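Local coordinates for Mll7089 protein (Mesorhizobium loti, PDB 2OZ8) that is of unknown function but probably acts as a magnesium-dependent hydro-lyase of the mandelate racemase superfamily, at residues Y161-I166 with K192-P197; E205-L210 with H240-T245; L221-P226 with T245-G250. All coordinates share one frame; numbering follows the deposited sequence.

Interaction 1 of 3, residues Y161-I166 with K192-P197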
loop_
_atom_site.group_PDB
_atom_site.type_symbol
_atom_site.label_atom_id
_atom_site.label_comp_id
_atom_site.label_asym_id
_atom_site.label_seq_id
_atom_site.Cartn_x
_atom_site.Cartn_y
_atom_site.Cartn_z
ATOM N N TYR A 161 -6.465 -14.487 -43.751
ATOM C CA TYR A 161 -5.961 -13.952 -42.469
ATOM C C TYR A 161 -5.469 -12.544 -42.676
ATOM O O TYR A 161 -4.914 -12.217 -43.736
ATOM C CB TYR A 161 -4.848 -14.841 -41.894
ATOM C CG TYR A 161 -5.383 -16.198 -41.437
ATOM C CD1 TYR A 161 -5.825 -16.400 -40.104
ATOM C CD2 TYR A 161 -5.473 -17.285 -42.351
ATOM C CE1 TYR A 161 -6.352 -17.663 -39.685
ATOM C CE2 TYR A 161 -5.981 -18.533 -41.959
ATOM C CZ TYR A 161 -6.437 -18.712 -40.627
ATOM O OH TYR A 161 -6.936 -19.946 -40.279
ATOM N N SER A 162 -5.685 -11.697 -41.684
ATOM C CA SER A 162 -5.189 -10.320 -41.710
ATOM C C SER A 162 -4.434 -10.032 -40.427
ATOM O O SER A 162 -3.928 -8.924 -40.231
ATOM C CB SER A 162 -6.331 -9.344 -41.888
ATOM O OG SER A 162 -7.356 -9.548 -40.917
ATOM N N ALA A 163 -4.337 -11.045 -39.557
ATOM C CA ALA A 163 -3.547 -10.948 -38.338
ATOM C C ALA A 163 -2.631 -12.177 -38.179
ATOM O O ALA A 163 -3.055 -13.311 -38.464
ATOM C CB ALA A 163 -4.471 -10.764 -37.125
ATOM N N PHE A 164 -1.397 -11.950 -37.713
ATOM C CA PHE A 164 -0.283 -12.905 -37.798
ATOM C C PHE A 164 0.557 -12.830 -36.520
ATOM O O PHE A 164 0.902 -11.749 -36.090
ATOM C CB PHE A 164 0.617 -12.560 -39.010
ATOM C CG PHE A 164 -0.134 -12.517 -40.318
ATOM C CD1 PHE A 164 -0.405 -13.697 -41.023
ATOM C CD2 PHE A 164 -0.650 -11.328 -40.808
ATOM C CE1 PHE A 164 -1.172 -13.689 -42.175
ATOM C CE2 PHE A 164 -1.459 -11.321 -42.019
ATOM C CZ PHE A 164 -1.698 -12.494 -42.671
ATOM N N LYS A 165 0.870 -13.976 -35.907
ATOM C CA LYS A 165 1.720 -14.021 -34.720
ATOM C C LYS A 165 2.960 -14.851 -34.979
ATOM O O LYS A 165 2.867 -15.981 -35.458
ATOM C CB LYS A 165 0.987 -14.597 -33.519
ATOM C CG LYS A 165 1.765 -14.466 -32.215
ATOM C CD LYS A 165 1.560 -15.684 -31.273
ATOM C CE LYS A 165 0.222 -15.683 -30.635
ATOM N NZ LYS A 165 -0.033 -16.713 -29.586
ATOM N N ILE A 166 4.108 -14.274 -34.634
ATOM C CA ILE A 166 5.381 -14.914 -34.760
ATOM C C ILE A 166 6.058 -15.024 -33.418
ATOM O O ILE A 166 5.722 -14.274 -32.471
ATOM C CB ILE A 166 6.296 -14.176 -35.763
ATOM C CG1 ILE A 166 6.627 -12.772 -35.258
ATOM C CG2 ILE A 166 5.609 -14.182 -37.178
ATOM C CD1 ILE A 166 7.618 -12.013 -36.117
ATOM N N LYS A 192 -2.427 -6.995 -38.953
ATOM C CA LYS A 192 -2.208 -6.898 -37.521
ATOM C C LYS A 192 -1.084 -7.863 -37.159
ATOM O O LYS A 192 -1.008 -8.977 -37.714
ATOM C CB LYS A 192 -3.536 -7.220 -36.798
ATOM C CG LYS A 192 -4.528 -6.057 -36.812
ATOM C CD LYS A 192 -5.966 -6.500 -37.017
ATOM C CE LYS A 192 -7.077 -5.391 -36.564
ATOM N NZ LYS A 192 -8.602 -5.908 -36.390
ATOM N N VAL A 193 -0.172 -7.447 -36.266
ATOM C CA VAL A 193 0.978 -8.315 -35.897
ATOM C C VAL A 193 1.139 -8.503 -34.381
ATOM O O VAL A 193 1.065 -7.536 -33.620
ATOM C CB VAL A 193 2.328 -7.787 -36.537
ATOM C CG1 VAL A 193 3.506 -8.613 -36.109
ATOM C CG2 VAL A 193 2.226 -7.761 -38.087
ATOM N N MET A 194 1.361 -9.733 -33.951
ATOM C CA MET A 194 1.669 -10.021 -32.559
ATOM C C MET A 194 3.007 -10.717 -32.466
ATOM O O MET A 194 3.384 -11.505 -33.370
ATOM C CB MET A 194 0.581 -10.894 -31.900
ATOM C CG MET A 194 -0.942 -10.484 -32.199
ATOM S SD MET A 194 -1.785 -10.685 -33.842
ATOM C CE MET A 194 -3.282 -11.176 -33.147
ATOM N N ILE A 195 3.737 -10.438 -31.380
ATOM C CA ILE A 195 4.942 -11.190 -31.083
ATOM C C ILE A 195 4.815 -11.952 -29.778
ATOM O O ILE A 195 4.151 -11.499 -28.876
ATOM C CB ILE A 195 6.234 -10.333 -31.062
ATOM C CG1 ILE A 195 6.119 -9.202 -30.069
ATOM C CG2 ILE A 195 6.591 -9.833 -32.473
ATOM C CD1 ILE A 195 7.456 -8.588 -29.664
ATOM N N ASP A 196 5.486 -13.104 -29.694
ATOM C CA ASP A 196 5.465 -13.985 -28.539
ATOM C C ASP A 196 6.880 -14.445 -28.200
ATOM O O ASP A 196 7.365 -15.391 -28.787
ATOM C CB ASP A 196 4.636 -15.203 -28.872
ATOM C CG ASP A 196 4.384 -16.094 -27.659
ATOM O OD1 ASP A 196 5.029 -15.938 -26.586
ATOM O OD2 ASP A 196 3.541 -16.993 -27.794
ATOM N N PRO A 197 7.557 -13.762 -27.266
ATOM C CA PRO A 197 8.891 -14.127 -26.773
ATOM C C PRO A 197 8.912 -15.338 -25.837
ATOM O O PRO A 197 9.985 -15.844 -25.523
ATOM C CB PRO A 197 9.291 -12.903 -25.923
ATOM C CG PRO A 197 8.333 -11.789 -26.361
ATOM C CD PRO A 197 7.063 -12.522 -26.628
#
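Ser162 O takes the backbone N-H of Lys192 at 2.8 Å and so opens the parallel pairing of two adjacent strands of a (beta/alpha)8 barrel. They belong to a right-handed beta-alpha-beta unit, with helix 173-184 between them. Four more backbone bonds follow in the usual parallel zigzag: Phe164 N gives to Lys192 O, Met194 N to Phe164 O, Ile166 N to Met194 O and Asp196 N to Ile166 O. Ala163, Lys165 and Met194 face the inside of the barrel, whereas Phe164, Ile166, Val193 and Ile195 face the surrounding helices. On the inner face the Met194 chain is bent, and its CE lies 4.2 Å from Ala163 CB. Lys165 crosses Met194 at about a right angle, its CG 3.8 Å from Met194 CB. With CG anti to the backbone N (chi1 -171°), the lysine runs on toward the end of the neighbouring strand, where its CD rests 3.9 Å from Asp196 CB. The charged ends of these two residues stay just too far apart for a salt bridge. Lys165 NZ instead bridges to Glu224 and Glu317, and Asp196 OD2 to Lys167; this cluster of charges lies toward the C-terminal ends of the strands, where barrels of this superfamily carry their active sites. On the outer face Phe164 and Ile166 pack against Phe153 of helix 146-158, while Ile195 continues the apolar face toward strand 222-224. Ile166 holds CG1 between the backbone N and the carbonyl carbon (chi1 64°), which turns this branch to the neighbouring strand, where Ile166 CG1 lies 4.0 Å from Ile195 CG2.

Interaction 2 of 3, residues E205-L210 with H240-T245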
loop_
_atom_site.group_PDB
_atom_site.type_symbol
_atom_site.label_atom_id
_atom_site.label_comp_id
_atom_site.label_asym_id
_atom_site.label_seq_id
_atom_site.Cartn_x
_atom_site.Cartn_y
_atom_site.Cartn_z
ATOM N N GLU A 205 14.589 -5.169 -20.560
ATOM C CA GLU A 205 14.919 -5.729 -21.882
ATOM C C GLU A 205 13.692 -5.868 -22.786
ATOM O O GLU A 205 13.736 -5.412 -23.925
ATOM C CB GLU A 205 15.562 -7.097 -21.730
ATOM C CG GLU A 205 15.964 -7.704 -23.072
ATOM C CD GLU A 205 16.296 -9.194 -22.969
ATOM O OE1 GLU A 205 16.122 -9.838 -21.904
ATOM O OE2 GLU A 205 16.752 -9.734 -23.982
ATOM N N ALA A 206 12.585 -6.435 -22.288
ATOM C CA ALA A 206 11.302 -6.439 -23.083
ATOM C C ALA A 206 10.949 -5.043 -23.559
ATOM O O ALA A 206 10.727 -4.817 -24.745
ATOM C CB ALA A 206 10.163 -7.004 -22.305
ATOM N N LEU A 207 10.954 -4.092 -22.629
ATOM C CA LEU A 207 10.581 -2.729 -22.948
ATOM C C LEU A 207 11.512 -2.022 -23.968
ATOM O O LEU A 207 11.029 -1.327 -24.847
ATOM C CB LEU A 207 10.420 -1.925 -21.657
ATOM C CG LEU A 207 9.934 -0.486 -21.673
ATOM C CD1 LEU A 207 8.950 -0.107 -22.778
ATOM C CD2 LEU A 207 9.330 -0.264 -20.337
ATOM N N THR A 208 12.822 -2.201 -23.865
ATOM C CA THR A 208 13.719 -1.587 -24.856
ATOM C C THR A 208 13.624 -2.264 -26.208
ATOM O O THR A 208 13.749 -1.620 -27.222
ATOM C CB THR A 208 15.195 -1.546 -24.382
ATOM O OG1 THR A 208 15.701 -2.872 -24.280
ATOM C CG2 THR A 208 15.298 -0.878 -22.992
ATOM N N LYS A 209 13.359 -3.563 -26.224
ATOM C CA LYS A 209 13.053 -4.273 -27.472
ATOM C C LYS A 209 11.733 -3.837 -28.115
ATOM O O LYS A 209 11.671 -3.590 -29.326
ATOM C CB LYS A 209 13.157 -5.789 -27.247
ATOM C CG LYS A 209 14.647 -6.156 -27.082
ATOM C CD LYS A 209 14.922 -7.582 -26.915
ATOM C CE LYS A 209 16.363 -7.759 -26.560
ATOM N NZ LYS A 209 16.746 -9.195 -26.616
ATOM N N LEU A 210 10.691 -3.673 -27.312
ATOM C CA LEU A 210 9.455 -3.098 -27.826
ATOM C C LEU A 210 9.655 -1.697 -28.408
ATOM O O LEU A 210 9.076 -1.350 -29.463
ATOM C CB LEU A 210 8.350 -3.120 -26.757
ATOM C CG LEU A 210 7.929 -4.568 -26.422
ATOM C CD1 LEU A 210 7.114 -4.667 -25.151
ATOM C CD2 LEU A 210 7.221 -5.212 -27.626
ATOM N N HIS A 240 2.296 -0.076 -17.809
ATOM C CA HIS A 240 2.306 1.362 -17.616
ATOM C C HIS A 240 3.125 2.129 -18.644
ATOM O O HIS A 240 2.750 3.252 -18.966
ATOM C CB HIS A 240 2.745 1.727 -16.214
ATOM C CG HIS A 240 1.893 1.117 -15.139
ATOM N ND1 HIS A 240 2.325 0.990 -13.833
ATOM C CD2 HIS A 240 0.625 0.611 -15.171
ATOM C CE1 HIS A 240 1.372 0.402 -13.114
ATOM N NE2 HIS A 240 0.325 0.180 -13.899
ATOM N N ALA A 241 4.198 1.542 -19.184
ATOM C CA ALA A 241 5.146 2.300 -20.010
ATOM C C ALA A 241 4.897 2.142 -21.481
ATOM O O ALA A 241 5.208 3.043 -22.273
ATOM C CB ALA A 241 6.615 1.881 -19.698
ATOM N N VAL A 242 4.366 0.982 -21.847
ATOM C CA VAL A 242 4.132 0.600 -23.236
ATOM C C VAL A 242 2.721 1.119 -23.592
ATOM O O VAL A 242 1.684 0.442 -23.398
ATOM C CB VAL A 242 4.283 -0.946 -23.392
ATOM C CG1 VAL A 242 4.014 -1.378 -24.763
ATOM C CG2 VAL A 242 5.688 -1.398 -22.999
ATOM N N THR A 243 2.672 2.331 -24.099
ATOM C CA THR A 243 1.430 2.979 -24.350
ATOM C C THR A 243 0.968 2.713 -25.766
ATOM O O THR A 243 -0.139 3.145 -26.138
ATOM C CB THR A 243 1.630 4.519 -24.222
ATOM O OG1 THR A 243 2.636 4.901 -25.129
ATOM C CG2 THR A 243 2.095 4.912 -22.841
ATOM N N TRP A 244 1.814 2.064 -26.587
ATOM C CA TRP A 244 1.510 1.838 -28.015
ATOM C C TRP A 244 1.042 0.388 -28.342
ATOM O O TRP A 244 0.671 0.092 -29.482
ATOM C CB TRP A 244 2.723 2.246 -28.901
ATOM C CG TRP A 244 3.987 1.475 -28.550
ATOM C CD1 TRP A 244 4.406 0.312 -29.099
ATOM C CD2 TRP A 244 4.944 1.793 -27.490
ATOM N NE1 TRP A 244 5.564 -0.126 -28.473
ATOM C CE2 TRP A 244 5.923 0.763 -27.494
ATOM C CE3 TRP A 244 5.077 2.861 -26.582
ATOM C CZ2 TRP A 244 7.033 0.764 -26.633
ATOM C CZ3 TRP A 244 6.187 2.852 -25.679
ATOM C CH2 TRP A 244 7.146 1.810 -25.725
ATOM N N THR A 245 1.090 -0.536 -27.388
ATOM C CA THR A 245 0.647 -1.882 -27.682
ATOM C C THR A 245 0.180 -2.536 -26.416
ATOM O O THR A 245 0.366 -1.956 -25.348
ATOM C CB THR A 245 1.747 -2.750 -28.410
ATOM O OG1 THR A 245 1.165 -3.964 -28.828
ATOM C CG2 THR A 245 2.909 -3.110 -27.522
HETATM O O HOH W 1 6.659 -2.321 -30.016
#
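Leu207 swings CG anti to its own N (chi1 -176°), sending both methyls to the 240-245 segment, and Trp244 holds CG between its N and carbonyl carbon (chi1 59°), which folds the indole back over Val242 toward helix 203-215. The leucine forks: CD2 meets Ala241 CB at 3.5 Å, and CD1 meets Val242 CG2 at 3.5 Å and Trp244 CH2 at 4.0 Å. One turn on, Leu210 crosses Val242 at about a right angle and lays its CB near Trp244 CZ2. Val242 CG1 sits under one face of the indole, offset toward the rim. The polar link is a water in the ring plane, which accepts from Trp244 NE1 at 2.9 Å and donates to Leu210 O at 2.7 Å. An alanine in place of Trp244 would probably leave that water without its N-H donor and open a gap beside Val242 CG1 and Leu207 CD1. Thr243 of the third subunit packs on Leu207 and Ala241, and Lys204 of the second bonds to Val242 O. Apolar side chains thus join helix 203-215 to the end of helix 232-241 and the turn into strand 246-249, an arrangement of the outer helical layer of a (beta/alpha)8 barrel.

Interaction 3 of 3, residues L221-P226 with T245-G250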
loop_
_atom_site.group_PDB
_atom_site.type_symbol
_atom_site.label_atom_id
_atom_site.label_comp_id
_atom_site.label_asym_id
_atom_site.label_seq_id
_atom_site.Cartn_x
_atom_site.Cartn_y
_atom_site.Cartn_z
ATOM N N LEU A 221 -0.104 -5.239 -32.493
ATOM C CA LEU A 221 -1.338 -5.415 -31.730
ATOM C C LEU A 221 -1.103 -5.854 -30.280
ATOM O O LEU A 221 -1.703 -5.302 -29.336
ATOM C CB LEU A 221 -2.229 -6.412 -32.443
ATOM C CG LEU A 221 -3.644 -6.525 -31.921
ATOM C CD1 LEU A 221 -4.321 -5.061 -31.820
ATOM C CD2 LEU A 221 -4.434 -7.519 -32.760
ATOM N N TRP A 222 -0.238 -6.836 -30.071
ATOM C CA TRP A 222 0.122 -7.235 -28.695
ATOM C C TRP A 222 1.426 -8.015 -28.667
ATOM O O TRP A 222 1.874 -8.551 -29.675
ATOM C CB TRP A 222 -1.006 -7.983 -27.938
ATOM C CG TRP A 222 -1.293 -9.451 -28.290
ATOM C CD1 TRP A 222 -0.433 -10.501 -28.194
ATOM C CD2 TRP A 222 -2.542 -10.012 -28.721
ATOM N NE1 TRP A 222 -1.047 -11.680 -28.557
ATOM C CE2 TRP A 222 -2.343 -11.409 -28.892
ATOM C CE3 TRP A 222 -3.808 -9.480 -28.970
ATOM C CZ2 TRP A 222 -3.378 -12.278 -29.313
ATOM C CZ3 TRP A 222 -4.800 -10.315 -29.373
ATOM C CH2 TRP A 222 -4.590 -11.701 -29.556
ATOM N N VAL A 223 2.040 -7.995 -27.507
ATOM C CA VAL A 223 3.169 -8.842 -27.206
ATOM C C VAL A 223 2.678 -9.825 -26.137
ATOM O O VAL A 223 2.060 -9.443 -25.131
ATOM C CB VAL A 223 4.437 -8.032 -26.757
ATOM C CG1 VAL A 223 4.137 -7.096 -25.593
ATOM C CG2 VAL A 223 5.606 -8.968 -26.423
ATOM N N GLU A 224 2.945 -11.108 -26.367
ATOM C CA GLU A 224 2.410 -12.146 -25.528
ATOM C C GLU A 224 3.484 -12.764 -24.656
ATOM O O GLU A 224 4.540 -13.070 -25.148
ATOM C CB GLU A 224 1.859 -13.190 -26.462
ATOM C CG GLU A 224 0.748 -14.026 -25.879
ATOM C CD GLU A 224 -0.030 -14.781 -26.956
ATOM O OE1 GLU A 224 -0.383 -14.201 -28.028
ATOM O OE2 GLU A 224 -0.283 -15.966 -26.704
ATOM N N ASP A 225 3.216 -12.970 -23.374
ATOM C CA ASP A 225 4.187 -13.541 -22.456
ATOM C C ASP A 225 5.649 -13.067 -22.642
ATOM O O ASP A 225 6.541 -13.885 -22.824
ATOM C CB ASP A 225 4.141 -15.060 -22.512
ATOM C CG ASP A 225 2.757 -15.592 -22.355
ATOM O OD1 ASP A 225 2.076 -15.225 -21.372
ATOM O OD2 ASP A 225 2.322 -16.387 -23.232
ATOM N N PRO A 226 5.908 -11.746 -22.552
ATOM C CA PRO A 226 7.274 -11.332 -22.878
ATOM C C PRO A 226 8.324 -11.737 -21.829
ATOM O O PRO A 226 9.504 -11.829 -22.179
ATOM C CB PRO A 226 7.174 -9.802 -22.963
ATOM C CG PRO A 226 5.969 -9.414 -22.153
ATOM C CD PRO A 226 5.025 -10.614 -22.152
ATOM N N THR A 245 1.090 -0.536 -27.388
ATOM C CA THR A 245 0.647 -1.882 -27.682
ATOM C C THR A 245 0.180 -2.536 -26.416
ATOM O O THR A 245 0.366 -1.956 -25.348
ATOM C CB THR A 245 1.747 -2.750 -28.410
ATOM O OG1 THR A 245 1.165 -3.964 -28.828
ATOM C CG2 THR A 245 2.909 -3.110 -27.522
ATOM N N GLN A 246 -0.397 -3.739 -26.524
ATOM C CA GLN A 246 -0.958 -4.457 -25.373
ATOM C C GLN A 246 -0.042 -5.561 -24.867
ATOM O O GLN A 246 0.625 -6.203 -25.667
ATOM C CB GLN A 246 -2.297 -5.064 -25.757
ATOM C CG GLN A 246 -3.430 -4.034 -25.948
ATOM C CD GLN A 246 -4.682 -4.639 -26.574
ATOM O OE1 GLN A 246 -5.739 -4.651 -25.974
ATOM N NE2 GLN A 246 -4.552 -5.142 -27.797
ATOM N N ILE A 247 -0.017 -5.771 -23.542
ATOM C CA ILE A 247 0.746 -6.820 -22.915
ATOM C C ILE A 247 -0.184 -7.986 -22.613
ATOM O O ILE A 247 -1.050 -7.907 -21.732
ATOM C CB ILE A 247 1.401 -6.322 -21.610
ATOM C CG1 ILE A 247 2.199 -5.007 -21.829
ATOM C CG2 ILE A 247 2.258 -7.414 -20.973
ATOM C CD1 ILE A 247 3.461 -5.145 -22.729
ATOM N N ASN A 248 0.000 -9.090 -23.327
ATOM C CA ASN A 248 -0.935 -10.189 -23.281
ATOM C C ASN A 248 -0.261 -11.194 -22.377
ATOM O O ASN A 248 0.877 -11.513 -22.577
ATOM C CB ASN A 248 -1.177 -10.673 -24.727
ATOM C CG ASN A 248 -2.202 -11.799 -24.841
ATOM O OD1 ASN A 248 -2.256 -12.674 -24.008
ATOM N ND2 ASN A 248 -3.003 -11.783 -25.913
ATOM N N SER A 249 -0.945 -11.674 -21.354
ATOM C CA SER A 249 -0.290 -12.479 -20.318
ATOM C C SER A 249 -1.167 -13.590 -19.807
ATOM O O SER A 249 -2.370 -13.492 -19.839
ATOM C CB SER A 249 0.096 -11.620 -19.113
ATOM O OG SER A 249 1.288 -12.136 -18.542
ATOM N N GLY A 250 -0.543 -14.653 -19.344
ATOM C CA GLY A 250 -1.215 -15.696 -18.562
ATOM C C GLY A 250 -0.837 -17.126 -18.908
ATOM O O GLY A 250 -1.427 -18.062 -18.349
#
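Leu221 O receives the side-chain N-H of Gln246 NE2 at 3.2 Å, almost straight (173°) but from above the carbonyl plane, besides a weak bond from Gln246 N. Trp222 keeps CG between its N and carbonyl carbon (chi1 76°), while Asn248 extends CG anti to its N (chi1 -177°); together these bring ND2 over the centre of the indole, 3.1 Å above its plane, and CB into a CH-pi contact with the five-membered ring. The amide is inclined to the ring rather than stacked, and ND2 bonds onward to Ser294. At Val223 the backbone pairs both ways, N to Gln246 O at 2.9 Å and O with Asn248 N at 2.8 Å. Glu224 lies alongside Asn248 with carboxylate and amide stacked, and its OE1 accepts Trp222 NE1 at 2.7 Å, which helps fix the rotation of the indole. Asp225 N closes the pairing on Asn248 O; its carboxylate OD1 weakly meets Gly250 N and bonds to Glu251 N. Pro226 CG rests loosely on Ile247 CG2. The two strands are parallel neighbours in the barrel wall, flanked by strands 192-196 and 269-272; helix 232-241 connects them and covers Pro226 and Ile247 with Leu238.

In the fold
Interactions 1 and 3 are pairings within the barrel wall, joined through strands 192-196 and 222-224, which are themselves neighbours: Val193 O and Ile195 O probably accept the N-H groups of Leu221 and Glu224. Both bury regular parallel backbone bonds, with charged and amide groups on their inner faces. Interaction 2 lies farther out, about 25 Å between its centre and the chain's, still largely buried; it lacks direct hydrogen bonds and relies on apolar contact plus one water. Interactions 2 and 3 both touch the second subunit, and interaction 2 also the third. It backs the wall from outside, Leu210 reaching Ile195 of interaction 1 and Ala206 packing on Pro226 of interaction 3. Thr245 belongs to interactions 2 and 3, where the outer turn becomes strand.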